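PDB 3IA7: CalG4 from Micromonospora echinospora, which belongs to the GT-B glycosyltransferase superfamily, its chain folded into two Rossmann-like domains, each built on a parallel beta-sheet. Local coordinates for residues L22-R34 / G384-Y396. Sequence-based numbering, arbitrary orientation.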
ATOM      1  N   LEU A  22      -7.563   0.110   7.735  1.00 12.84           N
ATOM      2  CA  LEU A  22      -6.509   1.093   7.947  1.00 12.33           C
ATOM      3  C   LEU A  22      -6.492   2.205   6.899  1.00 11.89           C
ATOM      4  O   LEU A  22      -6.250   3.379   7.244  1.00 11.00           O
ATOM      5  CB  LEU A  22      -5.092   0.420   8.012  1.00 13.84           C
ATOM      6  CG  LEU A  22      -4.746  -0.351   9.321  1.00 16.54           C
ATOM      7  CD1 LEU A  22      -3.205  -0.694   9.384  1.00 15.51           C
ATOM      8  CD2 LEU A  22      -5.215   0.384  10.552  1.00 16.66           C
ATOM      9  N   GLY A  23      -6.724   1.842   5.638  1.00 10.23           N
ATOM     10  CA  GLY A  23      -6.902   2.815   4.532  1.00 10.48           C
ATOM     11  C   GLY A  23      -7.965   3.875   4.872  1.00 10.16           C
ATOM     12  O   GLY A  23      -7.743   5.058   4.651  1.00 10.05           O
ATOM     13  N   LEU A  24      -9.121   3.427   5.388  1.00  9.47           N
ATOM     14  CA  LEU A  24     -10.182   4.338   5.834  1.00  9.72           C
ATOM     15  C   LEU A  24      -9.738   5.234   6.984  1.00  8.66           C
ATOM     16  O   LEU A  24     -10.033   6.422   6.984  1.00  8.53           O
ATOM     17  CB  LEU A  24     -11.445   3.576   6.213  1.00  9.85           C
ATOM     18  CG  LEU A  24     -12.629   4.407   6.702  1.00  9.82           C
ATOM     19  CD1 LEU A  24     -13.064   5.541   5.684  1.00  9.31           C
ATOM     20  CD2 LEU A  24     -13.792   3.410   7.019  1.00 10.17           C
ATOM     21  N   VAL A  25      -9.081   4.647   7.984  1.00  8.95           N
ATOM     22  CA  VAL A  25      -8.520   5.422   9.090  1.00  9.59           C
ATOM     23  C   VAL A  25      -7.677   6.589   8.561  1.00  9.25           C
ATOM     24  O   VAL A  25      -7.858   7.733   8.978  1.00  8.07           O
ATOM     25  CB  VAL A  25      -7.660   4.526  10.039  1.00 10.39           C
ATOM     26  CG1 VAL A  25      -6.820   5.385  10.963  1.00 11.57           C
ATOM     27  CG2 VAL A  25      -8.566   3.575  10.854  1.00  9.27           C
ATOM     28  N   SER A  26      -6.704   6.276   7.700  1.00  8.68           N
ATOM     29  CA  SER A  26      -5.790   7.278   7.186  1.00  8.67           C
ATOM     30  C   SER A  26      -6.468   8.360   6.390  1.00  8.04           C
ATOM     31  O   SER A  26      -6.174   9.553   6.575  1.00  7.41           O
ATOM     32  CB  SER A  26      -4.723   6.584   6.317  1.00  9.45           C
ATOM     33  OG  SER A  26      -3.979   5.755   7.201  1.00 12.14           O
ATOM     34  N   GLU A  27      -7.420   7.951   5.546  1.00  7.86           N
ATOM     35  CA  GLU A  27      -8.134   8.899   4.710  1.00  7.92           C
ATOM     36  C   GLU A  27      -8.987   9.854   5.558  1.00  8.03           C
ATOM     37  O   GLU A  27      -9.011  11.100   5.333  1.00  7.56           O
ATOM     38  CB  GLU A  27      -8.993   8.152   3.668  1.00  6.76           C
ATOM     39  CG  GLU A  27      -9.634   9.155   2.594  1.00 12.14           C
ATOM     40  CD  GLU A  27      -8.656  10.122   1.882  1.00 15.90           C
ATOM     41  OE1 GLU A  27      -7.518   9.759   1.555  1.00 19.27           O
ATOM     42  OE2 GLU A  27      -9.051  11.295   1.649  1.00 20.43           O
ATOM     43  N   LEU A  28      -9.627   9.316   6.600  1.00  6.46           N
ATOM     44  CA  LEU A  28     -10.359  10.199   7.567  1.00  7.08           C
ATOM     45  C   LEU A  28      -9.451  11.173   8.352  1.00  6.70           C
ATOM     46  O   LEU A  28      -9.778  12.378   8.522  1.00  6.82           O
ATOM     47  CB  LEU A  28     -11.167   9.350   8.563  1.00  5.01           C
ATOM     48  CG  LEU A  28     -12.381   8.678   7.829  1.00  6.67           C
ATOM     49  CD1 LEU A  28     -13.033   7.661   8.794  1.00  7.71           C
ATOM     50  CD2 LEU A  28     -13.473   9.750   7.314  1.00 10.02           C
ATOM     51  N   ALA A  29      -8.338  10.642   8.841  1.00  7.94           N
ATOM     52  CA  ALA A  29      -7.311  11.454   9.501  1.00  9.29           C
ATOM     53  C   ALA A  29      -6.796  12.555   8.550  1.00 10.18           C
ATOM     54  O   ALA A  29      -6.569  13.703   8.981  1.00 11.07           O
ATOM     55  CB  ALA A  29      -6.140  10.530  10.008  1.00  9.46           C
ATOM     56  N   ARG A  30      -6.562  12.226   7.276  1.00 10.59           N
ATOM     57  CA  ARG A  30      -6.136  13.221   6.285  1.00 11.89           C
ATOM     58  C   ARG A  30      -7.123  14.364   6.175  1.00 12.16           C
ATOM     59  O   ARG A  30      -6.736  15.469   5.886  1.00 12.08           O
ATOM     60  CB  ARG A  30      -5.986  12.654   4.866  1.00 11.61           C
ATOM     61  CG  ARG A  30      -4.815  11.790   4.719  1.00 17.27           C
ATOM     62  CD  ARG A  30      -4.507  11.495   3.271  1.00 19.09           C
ATOM     63  NE  ARG A  30      -3.513  10.442   3.295  1.00 22.15           N
ATOM     64  CZ  ARG A  30      -3.799   9.139   3.208  1.00 25.14           C
ATOM     65  NH1 ARG A  30      -5.034   8.742   3.000  1.00 20.02           N
ATOM     66  NH2 ARG A  30      -2.827   8.227   3.276  1.00 27.82           N
ATOM     67  N   ARG A  31      -8.399  14.043   6.318  1.00 11.74           N
ATOM     68  CA  ARG A  31      -9.438  15.016   6.252  1.00 11.77           C
ATOM     69  C   ARG A  31      -9.605  15.811   7.534  1.00 11.43           C
ATOM     70  O   ARG A  31     -10.538  16.604   7.634  1.00 11.32           O
ATOM     71  CB  ARG A  31     -10.750  14.368   5.799  1.00 10.47           C
ATOM     72  CG  ARG A  31     -10.581  13.671   4.436  1.00 12.78           C
ATOM     73  CD  ARG A  31     -11.859  12.966   3.950  1.00 11.77           C
ATOM     74  NE  ARG A  31     -11.597  12.267   2.687  1.00 11.96           N
ATOM     75  CZ  ARG A  31     -12.518  11.923   1.797  1.00 11.89           C
ATOM     76  NH1 ARG A  31     -13.810  12.172   2.021  1.00  8.26           N
ATOM     77  NH2 ARG A  31     -12.145  11.261   0.709  1.00 12.39           N
ATOM     78  N   GLY A  32      -8.720  15.630   8.510  1.00 11.47           N
ATOM     79  CA  GLY A  32      -8.782  16.469   9.729  1.00 10.82           C
ATOM     80  C   GLY A  32      -9.525  15.856  10.928  1.00 10.22           C
ATOM     81  O   GLY A  32      -9.546  16.463  12.001  1.00 10.11           O
ATOM     82  N   HIS A  33     -10.112  14.670  10.754  1.00  9.18           N
ATOM     83  CA  HIS A  33     -10.839  13.969  11.832  1.00  8.98           C
ATOM     84  C   HIS A  33      -9.914  13.370  12.879  1.00  9.75           C
ATOM     85  O   HIS A  33      -8.823  12.891  12.558  1.00 10.78           O
ATOM     86  CB  HIS A  33     -11.804  12.926  11.258  1.00  9.04           C
ATOM     87  CG  HIS A  33     -12.753  13.510  10.253  1.00 10.92           C
ATOM     88  ND1 HIS A  33     -13.584  14.567  10.560  1.00 10.67           N
ATOM     89  CD2 HIS A  33     -12.909  13.281   8.924  1.00 10.37           C
ATOM     90  CE1 HIS A  33     -14.251  14.928   9.478  1.00 11.47           C
ATOM     91  NE2 HIS A  33     -13.879  14.145   8.482  1.00 13.00           N
ATOM     92  N   ARG A  34     -10.345  13.452  14.129  1.00  9.71           N
ATOM     93  CA  ARG A  34      -9.660  12.837  15.266  1.00  8.88           C
ATOM     94  C   ARG A  34     -10.124  11.381  15.345  1.00  8.64           C
ATOM     95  O   ARG A  34     -11.337  11.106  15.541  1.00  8.08           O
ATOM     96  CB  ARG A  34     -10.062  13.558  16.556  1.00  9.67           C
ATOM     97  CG  ARG A  34      -9.429  12.906  17.786  1.00 10.21           C
ATOM     98  CD  ARG A  34      -9.877  13.570  19.071  1.00 14.39           C
ATOM     99  NE  ARG A  34      -9.383  12.782  20.202  1.00 12.87           N
ATOM    100  CZ  ARG A  34      -9.774  12.964  21.458  1.00 14.58           C
ATOM    101  NH1 ARG A  34     -10.713  13.866  21.744  1.00 13.45           N
ATOM    102  NH2 ARG A  34      -9.237  12.224  22.423  1.00 17.03           N
ATOM    103  N   GLY A 384     -13.830   2.035  -5.674  1.00 14.00           N
ATOM    104  CA  GLY A 384     -13.731   3.387  -5.049  1.00 14.17           C
ATOM    105  C   GLY A 384     -12.704   3.493  -3.919  1.00 12.64           C
ATOM    106  O   GLY A 384     -12.110   4.553  -3.683  1.00 12.79           O
ATOM    107  N   GLY A 385     -12.565   2.427  -3.140  1.00 13.33           N
ATOM    108  CA  GLY A 385     -11.443   2.364  -2.206  1.00 12.60           C
ATOM    109  C   GLY A 385     -11.647   3.282  -1.036  1.00 12.71           C
ATOM    110  O   GLY A 385     -12.789   3.713  -0.760  1.00 12.95           O
ATOM    111  N   PRO A 386     -10.556   3.551  -0.287  1.00 12.36           N
ATOM    112  CA  PRO A 386     -10.689   4.369   0.916  1.00 12.49           C
ATOM    113  C   PRO A 386     -11.240   5.771   0.674  1.00 11.81           C
ATOM    114  O   PRO A 386     -11.896   6.305   1.562  1.00 12.06           O
ATOM    115  CB  PRO A 386      -9.246   4.517   1.405  1.00 11.76           C
ATOM    116  CG  PRO A 386      -8.571   3.322   0.870  1.00 14.38           C
ATOM    117  CD  PRO A 386      -9.185   3.032  -0.463  1.00 12.00           C
ATOM    118  N   ALA A 387     -10.965   6.385  -0.489  1.00 11.48           N
ATOM    119  CA  ALA A 387     -11.505   7.737  -0.714  1.00 12.27           C
ATOM    120  C   ALA A 387     -13.037   7.731  -0.750  1.00 12.31           C
ATOM    121  O   ALA A 387     -13.688   8.635  -0.229  1.00 11.11           O
ATOM    122  CB  ALA A 387     -10.891   8.406  -1.952  1.00 11.91           C
ATOM    123  N   ARG A 388     -13.578   6.702  -1.385  1.00 11.78           N
ATOM    124  CA  ARG A 388     -15.001   6.527  -1.450  1.00 12.18           C
ATOM    125  C   ARG A 388     -15.552   6.163  -0.095  1.00 12.40           C
ATOM    126  O   ARG A 388     -16.623   6.642   0.295  1.00 13.27           O
ATOM    127  CB  ARG A 388     -15.366   5.367  -2.373  1.00 12.98           C
ATOM    128  CG  ARG A 388     -16.900   5.209  -2.440  1.00 13.00           C
ATOM    129  CD  ARG A 388     -17.289   3.985  -3.256  1.00 19.00           C
ATOM    130  NE  ARG A 388     -18.740   3.749  -3.160  1.00 22.06           N
ATOM    131  CZ  ARG A 388     -19.352   2.642  -3.554  1.00 20.14           C
ATOM    132  NH1 ARG A 388     -18.644   1.644  -4.089  1.00 20.30           N
ATOM    133  NH2 ARG A 388     -20.658   2.541  -3.376  1.00 19.14           N
ATOM    134  N   ALA A 389     -14.850   5.296   0.606  1.00 12.02           N
ATOM    135  CA  ALA A 389     -15.288   4.888   1.947  1.00 12.21           C
ATOM    136  C   ALA A 389     -15.400   6.109   2.899  1.00 12.59           C
ATOM    137  O   ALA A 389     -16.413   6.256   3.619  1.00 11.46           O
ATOM    138  CB  ALA A 389     -14.345   3.838   2.487  1.00 11.88           C
ATOM    139  N   ALA A 390     -14.415   7.014   2.826  1.00 10.69           N
ATOM    140  CA  ALA A 390     -14.408   8.279   3.611  1.00 10.69           C
ATOM    141  C   ALA A 390     -15.546   9.215   3.163  1.00 11.10           C
ATOM    142  O   ALA A 390     -16.181   9.853   3.994  1.00 10.50           O
ATOM    143  CB  ALA A 390     -13.070   8.960   3.508  1.00  9.90           C
ATOM    144  N   ASP A 391     -15.793   9.286   1.851  1.00 11.16           N
ATOM    145  CA  ASP A 391     -16.914  10.068   1.317  1.00 13.32           C
ATOM    146  C   ASP A 391     -18.255   9.571   1.898  1.00 13.71           C
ATOM    147  O   ASP A 391     -19.104  10.394   2.317  1.00 14.01           O
ATOM    148  CB  ASP A 391     -16.969  10.008  -0.233  1.00 11.97           C
ATOM    149  CG  ASP A 391     -15.873  10.825  -0.916  1.00 15.80           C
ATOM    150  OD1 ASP A 391     -15.079  11.549  -0.257  1.00 14.66           O
ATOM    151  OD2 ASP A 391     -15.847  10.774  -2.157  1.00 17.93           O
ATOM    152  N   GLU A 392     -18.410   8.253   1.969  1.00 13.61           N
ATOM    153  CA  GLU A 392     -19.674   7.642   2.417  1.00 14.23           C
ATOM    154  C   GLU A 392     -19.816   7.932   3.901  1.00 14.30           C
ATOM    155  O   GLU A 392     -20.883   8.263   4.369  1.00 13.54           O
ATOM    156  CB  GLU A 392     -19.654   6.121   2.258  1.00 14.78           C
ATOM    157  CG  GLU A 392     -19.530   5.609   0.829  1.00 20.25           C
ATOM    158  CD  GLU A 392     -20.822   5.607   0.034  1.00 21.19           C
ATOM    159  OE1 GLU A 392     -21.929   5.765   0.602  1.00 24.73           O
ATOM    160  OE2 GLU A 392     -20.728   5.403  -1.192  1.00 27.47           O
ATOM    161  N   VAL A 393     -18.726   7.802   4.643  1.00 12.82           N
ATOM    162  CA  VAL A 393     -18.811   8.073   6.077  1.00 13.27           C
ATOM    163  C   VAL A 393     -19.133   9.545   6.312  1.00 12.91           C
ATOM    164  O   VAL A 393     -20.006   9.882   7.154  1.00 11.19           O
ATOM    165  CB  VAL A 393     -17.516   7.712   6.800  1.00 13.19           C
ATOM    166  CG1 VAL A 393     -17.561   8.248   8.242  1.00 14.31           C
ATOM    167  CG2 VAL A 393     -17.222   6.149   6.742  1.00 10.77           C
ATOM    168  N   GLU A 394     -18.426  10.447   5.614  1.00 12.17           N
ATOM    169  CA  GLU A 394     -18.716  11.881   5.800  1.00 12.61           C
ATOM    170  C   GLU A 394     -20.145  12.287   5.395  1.00 13.04           C
ATOM    171  O   GLU A 394     -20.780  13.087   6.088  1.00 12.58           O
ATOM    172  CB  GLU A 394     -17.684  12.781   5.102  1.00 11.56           C
ATOM    173  CG  GLU A 394     -16.272  12.665   5.714  1.00 13.54           C
ATOM    174  CD  GLU A 394     -15.343  13.676   5.124  1.00 17.16           C
ATOM    175  OE1 GLU A 394     -15.347  13.814   3.878  1.00 13.92           O
ATOM    176  OE2 GLU A 394     -14.628  14.336   5.919  1.00 15.34           O
ATOM    177  N   ALA A 395     -20.642  11.713   4.295  1.00 14.03           N
ATOM    178  CA  ALA A 395     -22.022  11.928   3.845  1.00 14.31           C
ATOM    179  C   ALA A 395     -23.066  11.404   4.857  1.00 14.40           C
ATOM    180  O   ALA A 395     -24.079  12.051   5.083  1.00 12.18           O
ATOM    181  CB  ALA A 395     -22.266  11.290   2.446  1.00 14.57           C
ATOM    182  N   TYR A 396     -22.807  10.235   5.448  1.00 13.05           N
ATOM    183  CA  TYR A 396     -23.681   9.626   6.450  1.00 13.37           C
ATOM    184  C   TYR A 396     -23.768  10.561   7.636  1.00 14.72           C
ATOM    185  O   TYR A 396     -24.862  10.887   8.108  1.00 14.09           O
ATOM    186  CB  TYR A 396     -23.113   8.242   6.825  1.00 13.92           C
ATOM    187  CG  TYR A 396     -23.828   7.432   7.895  1.00 13.10           C
ATOM    188  CD1 TYR A 396     -25.171   7.018   7.748  1.00 10.58           C
ATOM    189  CD2 TYR A 396     -23.156   7.081   9.046  1.00 12.19           C
ATOM    190  CE1 TYR A 396     -25.793   6.262   8.720  1.00 11.48           C
ATOM    191  CE2 TYR A 396     -23.766   6.322  10.023  1.00 12.17           C
ATOM    192  CZ  TYR A 396     -25.075   5.909   9.859  1.00  9.24           C
ATOM    193  OH  TYR A 396     -25.640   5.092  10.814  1.00 11.06           O
TER
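Arg31 lays its guanidinium over the methyl of Ala390, whose CB stands 3.4 Å above the plane at its centre, while carboxylates ring the edge. Its chain runs extended from CG to NE and carries the charge across to helix 385-400. There Arg31 NH1 donates to Asp391 OD1 at 2.7 Å, nearly along the C-O axis, and to Glu394 OE1 at 2.9 Å, reached from well above the carboxylate plane. On the NE side Glu27, from the same helix end, is gripped side-on: NE and NH2 both reach OE2, with Arg31 NE 2.9 Å from Glu27 OE2 on its anti lone pair. Glu27 also holds Arg30 through OE1. Glu394 uses its other oxygen for the imidazole of His33; His33 NE2 lies 2.7 Å from Glu394 OE2 in a nearly straight bond (171°), with ring and carboxylate planes almost perpendicular. His33 ND1 is held by the backbone N of Arg5, which fixes the ring's rotation. A Schellman motif at Gly32 ends helix 15-30 and brings His33 round to this edge. Beneath the charges, Leu24, with CG anti to the backbone N (chi1 180°), sets CD1 as a knob among Pro386, Ala389, Ala390 and Val393, and Leu28 CD2 rests 3.9 Å from Ala390 CB. The axes of 22-30 and 385-396 come within 8.5 Å, crossing at -62°, consistent with side-chain-less Gly23 against the Pro386 ring and small Ala389 and Ala390. The C-terminal helix thereby packs back on the N-terminal domain, as is characteristic of GT-B proteins, with Tyr396 OH bonded to Ala127 O. Three acids converge on Arg31, two shared with Arg30 and His33, probably favouring charged guanidinium and ionised carboxylates, so the crossing joins an apolar core to a directional ionic network.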